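Biphenyl-2,3-diol 1,2-dioxygenase III-related protein (Vibrio cholerae, PDB 3EY8) is of unproven function but binds metal ions and probably belongs with the glyoxalase and ring-cleaving dioxygenase enzymes of the vicinal oxygen chelate superfamily. Local coordinates at residues L16-I21 against I53-L58. The protein carries 9 engineered substitutions. Numbering follows the deposited sequence.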
ATOM      1  N   LEU B  16       2.609  -7.564   3.219  1.00 22.55           N
ATOM      2  CA  LEU B  16       1.587  -8.570   2.950  1.00 20.14           C
ATOM      3  C   LEU B  16       1.918  -9.804   3.763  1.00 25.43           C
ATOM      4  O   LEU B  16       3.071 -10.241   3.801  1.00 22.82           O
ATOM      5  CB  LEU B  16       1.577  -8.973   1.480  1.00 21.77           C
ATOM      6  CG  LEU B  16       1.212  -7.923   0.437  1.00 22.40           C
ATOM      7  CD1 LEU B  16       1.259  -8.575  -0.935  1.00 26.18           C
ATOM      8  CD2 LEU B  16      -0.158  -7.330   0.718  1.00 23.10           C
ATOM      9  N   THR B  17       0.898 -10.362   4.402  1.00 22.57           N
ATOM     10  CA  THR B  17       1.020 -11.644   5.073  1.00 23.68           C
ATOM     11  C   THR B  17       0.442 -12.707   4.145  1.00 26.18           C
ATOM     12  O   THR B  17      -0.703 -12.595   3.695  1.00 23.07           O
ATOM     13  CB  THR B  17       0.311 -11.631   6.424  1.00 24.50           C
ATOM     14  OG1 THR B  17       0.854 -10.566   7.222  1.00 22.53           O
ATOM     15  CG2 THR B  17       0.519 -12.969   7.151  1.00 27.12           C
ATOM     16  N   VAL B  18       1.245 -13.723   3.844  1.00 22.51           N
ATOM     17  CA  VAL B  18       0.876 -14.703   2.822  1.00 23.10           C
ATOM     18  C   VAL B  18       1.016 -16.144   3.322  1.00 25.08           C
ATOM     19  O   VAL B  18       1.818 -16.433   4.207  1.00 25.02           O
ATOM     20  CB  VAL B  18       1.720 -14.524   1.527  1.00 24.67           C
ATOM     21  CG1 VAL B  18       1.541 -13.120   0.947  1.00 24.66           C
ATOM     22  CG2 VAL B  18       3.201 -14.812   1.783  1.00 23.72           C
ATOM     23  N   ALA B  19       0.241 -17.047   2.735  1.00 23.51           N
ATOM     24  CA  ALA B  19       0.265 -18.448   3.148  1.00 25.25           C
ATOM     25  C   ALA B  19       1.613 -19.112   2.875  1.00 25.58           C
ATOM     26  O   ALA B  19       2.077 -19.947   3.654  1.00 27.66           O
ATOM     27  CB  ALA B  19      -0.852 -19.227   2.459  1.00 24.82           C
ATOM     28  N   ASP B  20       2.235 -18.739   1.764  1.00 22.99           N
ATOM     29  CA  ASP B  20       3.475 -19.368   1.333  1.00 26.31           C
ATOM     30  C   ASP B  20       4.325 -18.351   0.589  1.00 24.04           C
ATOM     31  O   ASP B  20       3.997 -17.948  -0.529  1.00 25.53           O
ATOM     32  CB  ASP B  20       3.183 -20.575   0.429  1.00 25.01           C
ATOM     33  CG  ASP B  20       4.430 -21.386   0.114  1.00 30.14           C
ATOM     34  OD1 ASP B  20       4.968 -22.041   1.032  1.00 31.46           O
ATOM     35  OD2 ASP B  20       4.871 -21.375  -1.051  1.00 30.09           O
ATOM     36  N   ILE B  21       5.428 -17.946   1.211  1.00 25.81           N
ATOM     37  CA  ILE B  21       6.321 -16.965   0.606  1.00 24.10           C
ATOM     38  C   ILE B  21       6.858 -17.383  -0.770  1.00 27.53           C
ATOM     39  O   ILE B  21       6.796 -16.599  -1.708  1.00 23.78           O
ATOM     40  CB  ILE B  21       7.447 -16.531   1.569  1.00 26.58           C
ATOM     41  CG1 ILE B  21       6.862 -15.618   2.654  1.00 23.37           C
ATOM     42  CG2 ILE B  21       8.547 -15.815   0.806  1.00 28.64           C
ATOM     43  CD1 ILE B  21       7.861 -15.134   3.685  1.00 28.04           C
ATOM     44  N   ILE B  53       7.475  -4.366  -1.352  1.00 22.05           N
ATOM     45  CA  ILE B  53       6.486  -4.983  -0.490  1.00 20.85           C
ATOM     46  C   ILE B  53       7.204  -6.021   0.362  1.00 24.86           C
ATOM     47  O   ILE B  53       7.887  -6.897  -0.170  1.00 23.81           O
ATOM     48  CB  ILE B  53       5.397  -5.649  -1.326  1.00 22.92           C
ATOM     49  CG1 ILE B  53       4.548  -4.582  -2.017  1.00 29.37           C
ATOM     50  CG2 ILE B  53       4.539  -6.564  -0.459  1.00 24.75           C
ATOM     51  CD1 ILE B  53       3.695  -5.120  -3.136  1.00 36.00           C
ATOM     52  N   ASN B  54       7.093  -5.898   1.681  1.00 21.64           N
ATOM     53  CA  ASN B  54       7.655  -6.897   2.581  1.00 21.28           C
ATOM     54  C   ASN B  54       6.680  -8.055   2.704  1.00 23.00           C
ATOM     55  O   ASN B  54       5.464  -7.850   2.759  1.00 24.13           O
ATOM     56  CB  ASN B  54       7.920  -6.309   3.972  1.00 24.50           C
ATOM     57  CG  ASN B  54       9.162  -5.414   4.020  1.00 27.29           C
ATOM     58  OD1 ASN B  54      10.065  -5.522   3.184  1.00 27.04           O
ATOM     59  ND2 ASN B  54       9.211  -4.535   5.018  1.00 27.67           N
ATOM     60  N   LEU B  55       7.208  -9.271   2.741  1.00 22.95           N
ATOM     61  CA  LEU B  55       6.365 -10.450   2.891  1.00 20.56           C
ATOM     62  C   LEU B  55       6.586 -11.095   4.254  1.00 25.08           C
ATOM     63  O   LEU B  55       7.731 -11.317   4.653  1.00 25.72           O
ATOM     64  CB  LEU B  55       6.676 -11.470   1.792  1.00 26.33           C
ATOM     65  CG  LEU B  55       6.445 -10.991   0.357  1.00 23.31           C
ATOM     66  CD1 LEU B  55       6.870 -12.056  -0.654  1.00 22.98           C
ATOM     67  CD2 LEU B  55       4.983 -10.584   0.151  1.00 23.11           C
ATOM     68  N   HIS B  56       5.490 -11.389   4.956  1.00 23.34           N
ATOM     69  CA  HIS B  56       5.517 -12.235   6.153  1.00 23.87           C
ATOM     70  C   HIS B  56       4.757 -13.511   5.840  1.00 25.30           C
ATOM     71  O   HIS B  56       3.698 -13.468   5.219  1.00 24.23           O
ATOM     72  CB  HIS B  56       4.805 -11.565   7.330  1.00 29.55           C
ATOM     73  CG  HIS B  56       5.469 -10.319   7.828  1.00 27.91           C
ATOM     74  ND1 HIS B  56       5.048  -9.661   8.964  1.00 29.04           N
ATOM     75  CD2 HIS B  56       6.520  -9.612   7.353  1.00 28.05           C
ATOM     76  CE1 HIS B  56       5.804  -8.596   9.158  1.00 26.70           C
ATOM     77  NE2 HIS B  56       6.704  -8.543   8.193  1.00 30.08           N
ATOM     78  N   GLN B  57       5.275 -14.653   6.270  1.00 26.45           N
ATOM     79  CA  GLN B  57       4.501 -15.872   6.110  1.00 27.51           C
ATOM     80  C   GLN B  57       3.557 -16.028   7.289  1.00 29.62           C
ATOM     81  O   GLN B  57       3.943 -15.823   8.443  1.00 26.25           O
ATOM     82  CB  GLN B  57       5.394 -17.100   5.971  1.00 30.22           C
ATOM     83  CG  GLN B  57       4.590 -18.372   5.731  1.00 30.55           C
ATOM     84  CD  GLN B  57       5.395 -19.454   5.045  1.00 61.12           C
ATOM     85  OE1 GLN B  57       6.031 -19.220   4.010  1.00 40.04           O
ATOM     86  NE2 GLN B  57       5.362 -20.654   5.612  1.00 38.99           N
ATOM     87  N   LEU B  58       2.309 -16.364   6.993  1.00 23.26           N
ATOM     88  CA  LEU B  58       1.321 -16.595   8.035  1.00 25.76           C
ATOM     89  C   LEU B  58       1.887 -17.602   9.038  1.00 26.35           C
ATOM     90  O   LEU B  58       2.350 -18.678   8.656  1.00 28.78           O
ATOM     91  CB  LEU B  58       0.024 -17.121   7.420  1.00 27.79           C
ATOM     92  CG  LEU B  58      -1.176 -17.260   8.356  1.00 30.99           C
ATOM     93  CD1 LEU B  58      -1.606 -15.910   8.896  1.00 34.61           C
ATOM     94  CD2 LEU B  58      -2.320 -17.929   7.613  1.00 31.86           C
TER
HETATM   95  O   HOH W   1       2.098  -9.530   9.472  1.00 25.01           O
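With CG anti to the backbone N (chi1 -177°) and the chain extended beyond CG, the side chain of Q57 runs out from strand 51-57 to the backbone of I21, at the start of the next helix. There OE1 accepts the I21 N-H at 3.1 Å in a nearly straight bond (176° at the hydrogen), the donor standing about 33° off the plane of the amide group. I21 in turn sends its side chain back over Q57: CG1 lies anti to the carbonyl carbon, and CD1 packs 3.9 Å from Q57 CB. On the same face of the sheet L16 CB meets L55 CD2, while L16 CG rests 3.7 Å from I53 CG2; T24, T25 and Y28 of helix 21-32 close over this apolar layer. Strands 10-18 and 51-57 are neighbours and run parallel, and their backbones alternate donors and acceptors: L16 N bonds to N54 O, H56 N to L16 O, V18 N to H56 O and L58 N to V18 O. This parallel pair belongs to a four-stranded sheet that strand 35-39 closes at its far edge, the βαβββ module that occurs twice in the vicinal oxygen chelate fold; helix 21-32 leads away from the first strand, and D20 caps its N terminus, its OD2 also hydrogen-bonding T23 OG1. On the opposite face T17 OG1 and H56 ND1 are joined through one water, 2.8 Å from OG1 and 3.0 Å from ND1, and F62 meets the H56 ring edge-to-face. T17 CG2 reaches L58 CD1 at 4.0 Å. N54 comes close to H13, which binds calcium in this protein although no calcium is bound to this chain, and its OD1 bonds K52.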